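Local coordinates for protein fructosyl amine:oxygen oxidoreductase (Neosartorya fumigata, PDB 4WCT) that probably oxidises the fructosyl amines formed by sugar glycation, using bound flavin-adenine dinucleotide and molecular oxygen, and so acts as a deglycating enzyme, at residues A[272-285]-A[288-301]. Residues are numbered along the deposited sequence; the frame is centred on the assembly and turned at random.
Sequences YRNLPVLFNIAKGF and EPDEDKHELKICDE
F285 and C299 form an antiparallel hydrogen-bonded pair (F285 N to C299 O and C299 N to F285 O, both 3.0 Å), next to the non-hydrogen-bonded pair G284–D300, and E301 N adds a bond to K283 O. On the face that carries F285 and C299, C299 CB sits over the phenyl ring, 3.7 Å from its centroid in a CH-pi contact, while SG approaches CZ and CE2 obliquely. With CG of F285 between its backbone N and carbonyl carbon (chi1 57°), the ring turns one face to the cross-strand C299. The C299 side chain comes within about 4 Å of the bound FAD, which places this face of the hairpin near the cofactor. The pairing belongs to the beta hairpin of strands 284-287 and 295-310, and 284-287 also pairs with 277-280 through a tight turn, where K283 and G284 opposite N280 make a classic beta bulge. At the turn, E301 CG rests 3.3 Å from I281 O, and a water bridges that carbonyl to E301 OE2. Near the other end, the E288 carboxylate takes two backbone amides: L275 N reaches OE2 at 2.9 Å from above the carboxylate plane, and N274 N meets OE1 on its syn side at 3.2 Å, but 31° out of the plane. A water links L275 O to E288 N. Y272 CB packs 3.5 Å from P289 CD, and Y272 CD2 touches L296 CD1, the Y272 and L296 side chains crossing at about a right angle.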
ATOM      1  N   TYR A 272      -3.087 -18.288 -17.948  1.00 11.16           N
ATOM      2  CA  TYR A 272      -2.807 -17.585 -16.703  1.00 10.45           C
ATOM      3  C   TYR A 272      -3.954 -16.632 -16.368  1.00 13.50           C
ATOM      4  O   TYR A 272      -3.773 -15.420 -16.314  1.00 13.65           O
ATOM      5  CB  TYR A 272      -1.495 -16.792 -16.790  1.00 10.88           C
ATOM      6  CG  TYR A 272      -0.222 -17.628 -16.861  1.00  9.78           C
ATOM      7  CD1 TYR A 272       0.170 -18.212 -18.060  1.00 10.92           C
ATOM      8  CD2 TYR A 272       0.687 -17.642 -15.795  1.00 10.95           C
ATOM      9  CE1 TYR A 272       1.320 -18.933 -18.152  1.00 11.90           C
ATOM     10  CE2 TYR A 272       1.854 -18.381 -15.870  1.00 11.43           C
ATOM     11  CZ  TYR A 272       2.162 -19.028 -17.041  1.00 13.93           C
ATOM     12  OH  TYR A 272       3.346 -19.714 -17.178  1.00 15.80           O
ATOM     13  N   ARG A 273      -5.137 -17.193 -16.195  1.00 12.03           N
ATOM     14  CA  ARG A 273      -6.344 -16.395 -16.025  1.00 14.67           C
ATOM     15  C   ARG A 273      -7.114 -16.817 -14.796  1.00 12.74           C
ATOM     16  O   ARG A 273      -7.185 -18.013 -14.448  1.00 12.99           O
ATOM     17  CB  ARG A 273      -7.253 -16.539 -17.239  1.00 21.77           C
ATOM     18  CG  ARG A 273      -6.778 -15.813 -18.468  1.00 29.29           C
ATOM     19  CD  ARG A 273      -7.571 -16.310 -19.674  1.00 38.69           C
ATOM     20  NE  ARG A 273      -7.211 -15.614 -20.902  1.00 49.25           N
ATOM     21  CZ  ARG A 273      -7.683 -15.927 -22.103  1.00 49.60           C
ATOM     22  NH1 ARG A 273      -8.506 -16.955 -22.242  1.00 62.38           N
ATOM     23  NH2 ARG A 273      -7.296 -15.240 -23.170  1.00 53.33           N
ATOM     24  N   ASN A 274      -7.664 -15.836 -14.084  0.50 11.57           N
ATOM     25  CA  ASN A 274      -8.484 -16.097 -12.918  0.50 13.89           C
ATOM     26  C   ASN A 274      -7.708 -16.761 -11.774  0.50 11.65           C
ATOM     27  O   ASN A 274      -8.253 -17.612 -11.051  0.50 11.61           O
ATOM     28  CB  ASN A 274      -9.671 -16.986 -13.296  0.50 18.05           C
ATOM     29  CG  ASN A 274     -10.887 -16.727 -12.434  0.50 21.80           C
ATOM     30  OD1 ASN A 274     -11.103 -15.610 -11.974  0.50 29.67           O
ATOM     31  ND2 ASN A 274     -11.693 -17.756 -12.221  0.50 26.57           N
ATOM     32  N   LEU A 275      -6.475 -16.315 -11.555  1.00  8.21           N
ATOM     33  CA  LEU A 275      -5.571 -16.990 -10.664  1.00  8.45           C
ATOM     34  C   LEU A 275      -5.706 -16.482  -9.231  1.00  8.50           C
ATOM     35  O   LEU A 275      -5.696 -15.274  -9.016  1.00  8.86           O
ATOM     36  CB  LEU A 275      -4.126 -16.763 -11.129  1.00  8.11           C
ATOM     37  CG  LEU A 275      -3.741 -17.252 -12.537  1.00  7.83           C
ATOM     38  CD1 LEU A 275      -2.269 -17.028 -12.796  1.00  8.98           C
ATOM     39  CD2 LEU A 275      -4.112 -18.717 -12.755  1.00  9.49           C
ATOM     40  N   PRO A 276      -5.794 -17.390  -8.257  1.00  7.69           N
ATOM     41  CA  PRO A 276      -5.648 -16.893  -6.900  1.00  8.09           C
ATOM     42  C   PRO A 276      -4.259 -16.283  -6.709  1.00  9.76           C
ATOM     43  O   PRO A 276      -3.286 -16.705  -7.354  1.00  8.96           O
ATOM     44  CB  PRO A 276      -5.800 -18.131  -6.041  1.00  8.57           C
ATOM     45  CG  PRO A 276      -5.401 -19.253  -6.924  1.00 11.03           C
ATOM     46  CD  PRO A 276      -5.836 -18.859  -8.304  1.00  9.42           C
ATOM     47  N   VAL A 277      -4.160 -15.316  -5.805  1.00  8.77           N
ATOM     48  CA  VAL A 277      -2.839 -14.792  -5.430  1.00  9.02           C
ATOM     49  C   VAL A 277      -2.075 -15.916  -4.758  1.00  9.41           C
ATOM     50  O   VAL A 277      -2.626 -16.585  -3.891  1.00 10.82           O
ATOM     51  CB  VAL A 277      -3.000 -13.607  -4.468  1.00 11.60           C
ATOM     52  CG1 VAL A 277      -1.648 -13.079  -3.991  1.00 12.88           C
ATOM     53  CG2 VAL A 277      -3.809 -12.491  -5.138  1.00 12.19           C
ATOM     54  N   LEU A 278      -0.813 -16.127  -5.141  1.00  8.96           N
ATOM     55  CA  LEU A 278       0.022 -17.075  -4.422  1.00  8.31           C
ATOM     56  C   LEU A 278       1.095 -16.314  -3.652  1.00  8.59           C
ATOM     57  O   LEU A 278       1.952 -15.679  -4.278  1.00  8.49           O
ATOM     58  CB  LEU A 278       0.682 -18.031  -5.399  1.00  7.82           C
ATOM     59  CG  LEU A 278       1.728 -18.983  -4.828  1.00  8.76           C
ATOM     60  CD1 LEU A 278       1.110 -20.013  -3.879  1.00 10.41           C
ATOM     61  CD2 LEU A 278       2.432 -19.701  -5.961  1.00 11.23           C
ATOM     62  N   PHE A 279       1.102 -16.466  -2.328  1.00  7.47           N
ATOM     63  CA  PHE A 279       2.000 -15.736  -1.428  1.00  8.38           C
ATOM     64  C   PHE A 279       2.705 -16.710  -0.483  1.00  9.14           C
ATOM     65  O   PHE A 279       2.053 -17.444   0.235  1.00  9.96           O
ATOM     66  CB  PHE A 279       1.161 -14.733  -0.631  1.00  9.74           C
ATOM     67  CG  PHE A 279       1.940 -13.925   0.382  1.00 10.96           C
ATOM     68  CD1 PHE A 279       3.229 -13.484   0.125  1.00 11.17           C
ATOM     69  CD2 PHE A 279       1.324 -13.537   1.546  1.00 13.93           C
ATOM     70  CE1 PHE A 279       3.875 -12.602   1.001  1.00 14.97           C
ATOM     71  CE2 PHE A 279       1.959 -12.672   2.442  1.00 14.97           C
ATOM     72  CZ  PHE A 279       3.218 -12.183   2.148  1.00 14.77           C
ATOM     73  N   ASN A 280       4.030 -16.709  -0.508  1.00  7.40           N
ATOM     74  CA  ASN A 280       4.852 -17.322   0.518  1.00  8.02           C
ATOM     75  C   ASN A 280       5.489 -16.207   1.344  1.00  8.69           C
ATOM     76  O   ASN A 280       6.188 -15.325   0.799  1.00  8.06           O
ATOM     77  CB  ASN A 280       5.922 -18.219  -0.123  1.00  8.22           C
ATOM     78  CG  ASN A 280       6.898 -18.783   0.884  1.00  8.67           C
ATOM     79  OD1 ASN A 280       7.291 -18.106   1.826  1.00  8.56           O
ATOM     80  ND2 ASN A 280       7.408 -19.962   0.613  1.00 11.70           N
ATOM     81  N   ILE A 281       5.164 -16.186   2.629  1.00  8.34           N
ATOM     82  CA  ILE A 281       5.487 -15.044   3.492  1.00  9.13           C
ATOM     83  C   ILE A 281       6.981 -14.799   3.662  1.00 10.60           C
ATOM     84  O   ILE A 281       7.373 -13.759   4.182  1.00 11.49           O
ATOM     85  CB  ILE A 281       4.833 -15.173   4.882  1.00 10.68           C
ATOM     86  CG1 ILE A 281       5.434 -16.355   5.648  1.00 10.24           C
ATOM     87  CG2 ILE A 281       3.322 -15.262   4.743  1.00 10.71           C
ATOM     88  CD1 ILE A 281       5.022 -16.351   7.115  1.00 14.13           C
ATOM     89  N   ALA A 282       7.828 -15.717   3.221  1.00  9.53           N
ATOM     90  CA  ALA A 282       9.267 -15.488   3.280  1.00  9.24           C
ATOM     91  C   ALA A 282       9.929 -15.610   1.930  1.00  8.97           C
ATOM     92  O   ALA A 282      11.150 -15.732   1.866  1.00  9.84           O
ATOM     93  CB  ALA A 282       9.932 -16.417   4.289  1.00  9.40           C
ATOM     94  N   LYS A 283       9.144 -15.584   0.841  1.00  8.01           N
ATOM     95  CA  LYS A 283       9.719 -15.646  -0.506  1.00  8.06           C
ATOM     96  C   LYS A 283       9.122 -14.612  -1.446  1.00  7.92           C
ATOM     97  O   LYS A 283       9.844 -13.842  -2.072  1.00  8.87           O
ATOM     98  CB  LYS A 283       9.625 -17.025  -1.136  1.00  9.15           C
ATOM     99  CG  LYS A 283      10.573 -18.024  -0.483  1.00 10.75           C
ATOM    100  CD  LYS A 283      10.769 -19.239  -1.387  1.00 14.20           C
ATOM    101  CE  LYS A 283      11.690 -20.260  -0.745  1.00 19.49           C
ATOM    102  NZ  LYS A 283      13.087 -19.869  -0.961  1.00 25.43           N
ATOM    103  N   GLY A 284       7.812 -14.549  -1.509  1.00  8.49           N
ATOM    104  CA  GLY A 284       7.191 -13.512  -2.355  1.00  8.47           C
ATOM    105  C   GLY A 284       5.795 -13.875  -2.798  1.00  7.77           C
ATOM    106  O   GLY A 284       5.220 -14.862  -2.345  1.00  8.51           O
ATOM    107  N   PHE A 285       5.326 -13.154  -3.805  1.00  8.59           N
ATOM    108  CA  PHE A 285       4.052 -13.452  -4.407  1.00  9.33           C
ATOM    109  C   PHE A 285       4.046 -13.085  -5.874  1.00  9.85           C
ATOM    110  O   PHE A 285       4.856 -12.291  -6.326  1.00  8.54           O
ATOM    111  CB  PHE A 285       2.891 -12.781  -3.660  1.00  9.06           C
ATOM    112  CG  PHE A 285       2.992 -11.275  -3.543  1.00 10.72           C
ATOM    113  CD1 PHE A 285       3.456 -10.705  -2.363  1.00 11.20           C
ATOM    114  CD2 PHE A 285       2.495 -10.451  -4.528  1.00 14.70           C
ATOM    115  CE1 PHE A 285       3.497  -9.316  -2.210  1.00 15.35           C
ATOM    116  CE2 PHE A 285       2.551  -9.069  -4.385  1.00 15.22           C
ATOM    117  CZ  PHE A 285       3.030  -8.506  -3.214  1.00 14.06           C
ATOM    118  N   GLU A 288      -1.678 -12.535 -11.585  1.00  9.96           N
ATOM    119  CA  GLU A 288      -1.838 -12.936 -12.955  1.00 10.46           C
ATOM    120  C   GLU A 288      -1.436 -11.818 -13.928  1.00 10.15           C
ATOM    121  O   GLU A 288      -1.545 -10.621 -13.637  1.00 11.06           O
ATOM    122  CB  GLU A 288      -3.233 -13.479 -13.225  1.00 14.04           C
ATOM    123  CG  GLU A 288      -4.320 -12.444 -13.305  1.00 14.27           C
ATOM    124  CD  GLU A 288      -5.695 -13.074 -13.464  1.00 14.84           C
ATOM    125  OE1 GLU A 288      -6.223 -13.060 -14.578  1.00 15.18           O
ATOM    126  OE2 GLU A 288      -6.227 -13.605 -12.460  1.00 15.22           O
ATOM    127  N   PRO A 289      -1.027 -12.199 -15.121  1.00  9.77           N
ATOM    128  CA  PRO A 289      -0.573 -11.216 -16.116  1.00  9.33           C
ATOM    129  C   PRO A 289      -1.637 -10.169 -16.430  1.00 11.88           C
ATOM    130  O   PRO A 289      -2.837 -10.487 -16.484  1.00 10.82           O
ATOM    131  CB  PRO A 289      -0.297 -12.068 -17.333  1.00 11.95           C
ATOM    132  CG  PRO A 289       0.029 -13.424 -16.758  1.00 12.63           C
ATOM    133  CD  PRO A 289      -0.850 -13.585 -15.581  1.00 11.71           C
ATOM    134  N   ASP A 290      -1.221  -8.917 -16.634  1.00 10.02           N
ATOM    135  CA  ASP A 290      -2.213  -7.865 -16.856  1.00 10.56           C
ATOM    136  C   ASP A 290      -2.826  -7.963 -18.246  1.00 13.12           C
ATOM    137  O   ASP A 290      -2.233  -8.515 -19.166  1.00 13.06           O
ATOM    138  CB  ASP A 290      -1.643  -6.453 -16.595  1.00 10.76           C
ATOM    139  CG  ASP A 290      -0.870  -5.916 -17.758  1.00 14.73           C
ATOM    140  OD1 ASP A 290       0.264  -6.397 -17.931  1.00 15.08           O
ATOM    141  OD2 ASP A 290      -1.375  -4.992 -18.487  1.00 14.49           O
ATOM    142  N   GLU A 291      -4.000  -7.380 -18.384  1.00 15.36           N
ATOM    143  CA  GLU A 291      -4.780  -7.533 -19.622  1.00 19.94           C
ATOM    144  C   GLU A 291      -4.182  -6.761 -20.780  1.00 19.68           C
ATOM    145  O   GLU A 291      -4.396  -7.121 -21.939  1.00 21.62           O
ATOM    146  CB  GLU A 291      -6.226  -7.094 -19.378  1.00 23.55           C
ATOM    147  CG  GLU A 291      -6.346  -5.625 -19.007  1.00 34.42           C
ATOM    148  CD  GLU A 291      -7.570  -5.318 -18.156  1.00 47.86           C
ATOM    149  OE1 GLU A 291      -8.673  -5.757 -18.543  1.00 36.86           O
ATOM    150  OE2 GLU A 291      -7.414  -4.703 -17.073  1.00 39.05           O
ATOM    151  N   ASP A 292      -3.446  -5.689 -20.499  1.00 18.65           N
ATOM    152  CA  ASP A 292      -2.964  -4.798 -21.558  1.00 17.70           C
ATOM    153  C   ASP A 292      -1.586  -5.159 -22.081  1.00 18.28           C
ATOM    154  O   ASP A 292      -1.371  -5.178 -23.285  1.00 18.37           O
ATOM    155  CB  ASP A 292      -2.945  -3.347 -21.094  1.00 18.77           C
ATOM    156  CG  ASP A 292      -4.339  -2.818 -20.809  1.00 23.93           C
ATOM    157  OD1 ASP A 292      -5.262  -3.091 -21.609  1.00 26.94           O
ATOM    158  OD2 ASP A 292      -4.566  -2.404 -19.664  1.00 25.31           O
ATOM    159  N   LYS A 293      -0.632  -5.431 -21.198  1.00 14.97           N
ATOM    160  CA  LYS A 293       0.726  -5.760 -21.650  1.00 14.90           C
ATOM    161  C   LYS A 293       1.130  -7.206 -21.407  1.00 12.65           C
ATOM    162  O   LYS A 293       2.242  -7.595 -21.742  1.00 13.30           O
ATOM    163  CB  LYS A 293       1.759  -4.869 -20.962  1.00 17.65           C
ATOM    164  CG  LYS A 293       1.584  -3.389 -21.229  1.00 25.97           C
ATOM    165  CD  LYS A 293       2.817  -2.636 -20.751  1.00 27.96           C
ATOM    166  CE  LYS A 293       2.700  -1.144 -20.986  1.00 42.67           C
ATOM    167  NZ  LYS A 293       3.999  -0.488 -20.663  1.00 45.70           N
ATOM    168  N   HIS A 294       0.242  -7.973 -20.800  1.00 11.90           N
ATOM    169  CA  HIS A 294       0.512  -9.392 -20.479  1.00 11.38           C
ATOM    170  C   HIS A 294       1.763  -9.571 -19.643  1.00 10.93           C
ATOM    171  O   HIS A 294       2.517 -10.532 -19.804  1.00 11.34           O
ATOM    172  CB  HIS A 294       0.645 -10.204 -21.749  1.00 12.69           C
ATOM    173  CG  HIS A 294      -0.608 -10.253 -22.557  1.00 15.73           C
ATOM    174  ND1 HIS A 294      -0.612 -10.624 -23.886  1.00 19.13           N
ATOM    175  CD2 HIS A 294      -1.894  -9.992 -22.231  1.00 18.66           C
ATOM    176  CE1 HIS A 294      -1.861 -10.671 -24.312  1.00 22.66           C
ATOM    177  NE2 HIS A 294      -2.639 -10.165 -23.371  1.00 21.78           N
ATOM    178  N   GLU A 295       1.924  -8.687 -18.673  1.00  9.74           N
ATOM    179  CA  GLU A 295       3.117  -8.719 -17.801  1.00 10.45           C
ATOM    180  C   GLU A 295       2.746  -9.329 -16.456  1.00  8.86           C
ATOM    181  O   GLU A 295       1.716  -9.007 -15.880  1.00  9.32           O
ATOM    182  CB  GLU A 295       3.660  -7.313 -17.597  1.00 11.72           C
ATOM    183  CG  GLU A 295       4.559  -6.877 -18.740  1.00 12.89           C
ATOM    184  CD  GLU A 295       5.152  -5.497 -18.564  1.00 15.70           C
ATOM    185  OE1 GLU A 295       4.523  -4.622 -17.917  1.00 15.37           O
ATOM    186  OE2 GLU A 295       6.142  -5.251 -19.273  1.00 19.89           O
ATOM    187  N   LEU A 296       3.557 -10.295 -16.032  1.00  8.01           N
ATOM    188  CA  LEU A 296       3.354 -11.029 -14.797  1.00  8.16           C
ATOM    189  C   LEU A 296       4.281 -10.411 -13.751  1.00  8.27           C
ATOM    190  O   LEU A 296       5.503 -10.321 -13.980  1.00  8.98           O
ATOM    191  CB  LEU A 296       3.712 -12.510 -15.049  1.00  8.62           C
ATOM    192  CG  LEU A 296       3.436 -13.510 -13.913  1.00  9.32           C
ATOM    193  CD1 LEU A 296       3.197 -14.886 -14.492  1.00 11.43           C
ATOM    194  CD2 LEU A 296       4.584 -13.560 -12.926  1.00  9.68           C
ATOM    195  N   LYS A 297       3.685  -9.968 -12.642  1.00  7.94           N
ATOM    196  CA  LYS A 297       4.413  -9.239 -11.600  1.00  8.76           C
ATOM    197  C   LYS A 297       4.792 -10.169 -10.455  1.00  9.11           C
ATOM    198  O   LYS A 297       3.943 -10.921  -9.956  1.00 10.84           O
ATOM    199  CB  LYS A 297       3.540  -8.139 -11.033  1.00  9.69           C
ATOM    200  CG  LYS A 297       4.311  -7.240 -10.042  1.00 10.43           C
ATOM    201  CD  LYS A 297       3.414  -6.203  -9.399  1.00 11.90           C
ATOM    202  CE  LYS A 297       2.780  -6.799  -8.139  1.00 14.65           C
ATOM    203  NZ  LYS A 297       1.896  -5.835  -7.484  1.00 13.38           N
ATOM    204  N   ILE A 298       6.046 -10.075 -10.034  1.00  7.99           N
ATOM    205  CA  ILE A 298       6.577 -10.821  -8.882  1.00  8.41           C
ATOM    206  C   ILE A 298       7.113  -9.826  -7.857  1.00  9.26           C
ATOM    207  O   ILE A 298       7.845  -8.909  -8.221  1.00 10.47           O
ATOM    208  CB  ILE A 298       7.752 -11.743  -9.258  1.00  9.42           C
ATOM    209  CG1 ILE A 298       7.366 -12.705 -10.384  1.00  9.56           C
ATOM    210  CG2 ILE A 298       8.171 -12.538  -8.038  1.00 10.04           C
ATOM    211  CD1 ILE A 298       7.876 -12.326 -11.748  1.00 14.23           C
ATOM    212  N   CYS A 299       6.670  -9.954  -6.611  1.00  8.29           N
ATOM    213  CA  CYS A 299       7.262  -9.214  -5.508  1.00  9.35           C
ATOM    214  C   CYS A 299       8.038 -10.186  -4.653  1.00  9.60           C
ATOM    215  O   CYS A 299       7.513 -11.226  -4.256  1.00 10.58           O
ATOM    216  CB  CYS A 299       6.201  -8.589  -4.649  1.00 12.07           C
ATOM    217  SG  CYS A 299       5.485  -7.103  -5.340  1.00 14.24           S
ATOM    218  N   ASP A 300       9.305  -9.894  -4.410  1.00  8.11           N
ATOM    219  CA  ASP A 300      10.082 -10.693  -3.494  1.00  8.86           C
ATOM    220  C   ASP A 300       9.870 -10.170  -2.069  1.00 10.19           C
ATOM    221  O   ASP A 300      10.035  -8.991  -1.794  1.00 11.05           O
ATOM    222  CB  ASP A 300      11.571 -10.658  -3.870  1.00  9.02           C
ATOM    223  CG  ASP A 300      12.156  -9.271  -3.851  1.00 10.99           C
ATOM    224  OD1 ASP A 300      11.650  -8.415  -4.622  1.00 10.32           O
ATOM    225  OD2 ASP A 300      13.136  -9.053  -3.088  1.00  9.93           O
ATOM    226  N   GLU A 301       9.483 -11.052  -1.154  1.00  8.84           N
ATOM    227  CA  GLU A 301       9.129 -10.619   0.173  1.00 10.82           C
ATOM    228  C   GLU A 301      10.353 -10.522   1.055  1.00  8.53           C
ATOM    229  O   GLU A 301      11.281 -11.329   0.989  1.00 10.36           O
ATOM    230  CB  GLU A 301       8.068 -11.531   0.778  1.00 12.09           C
ATOM    231  CG  GLU A 301       7.588 -11.150   2.182  1.00 13.78           C
ATOM    232  CD  GLU A 301       6.825  -9.811   2.296  1.00 21.27           C
ATOM    233  OE1 GLU A 301       7.067  -8.889   1.498  1.00 24.96           O
ATOM    234  OE2 GLU A 301       6.297  -9.543   3.411  1.00 21.27           O
TER
HETATM  235  O   HOH W   1      -3.460 -13.538  -9.491  1.00 13.39           O
HETATM  236  O   HOH W   2       6.514 -11.408   5.317  1.00  9.82           O
HETATM  237  O   HOH W   3      12.243 -12.998  -0.900  1.00 15.69           O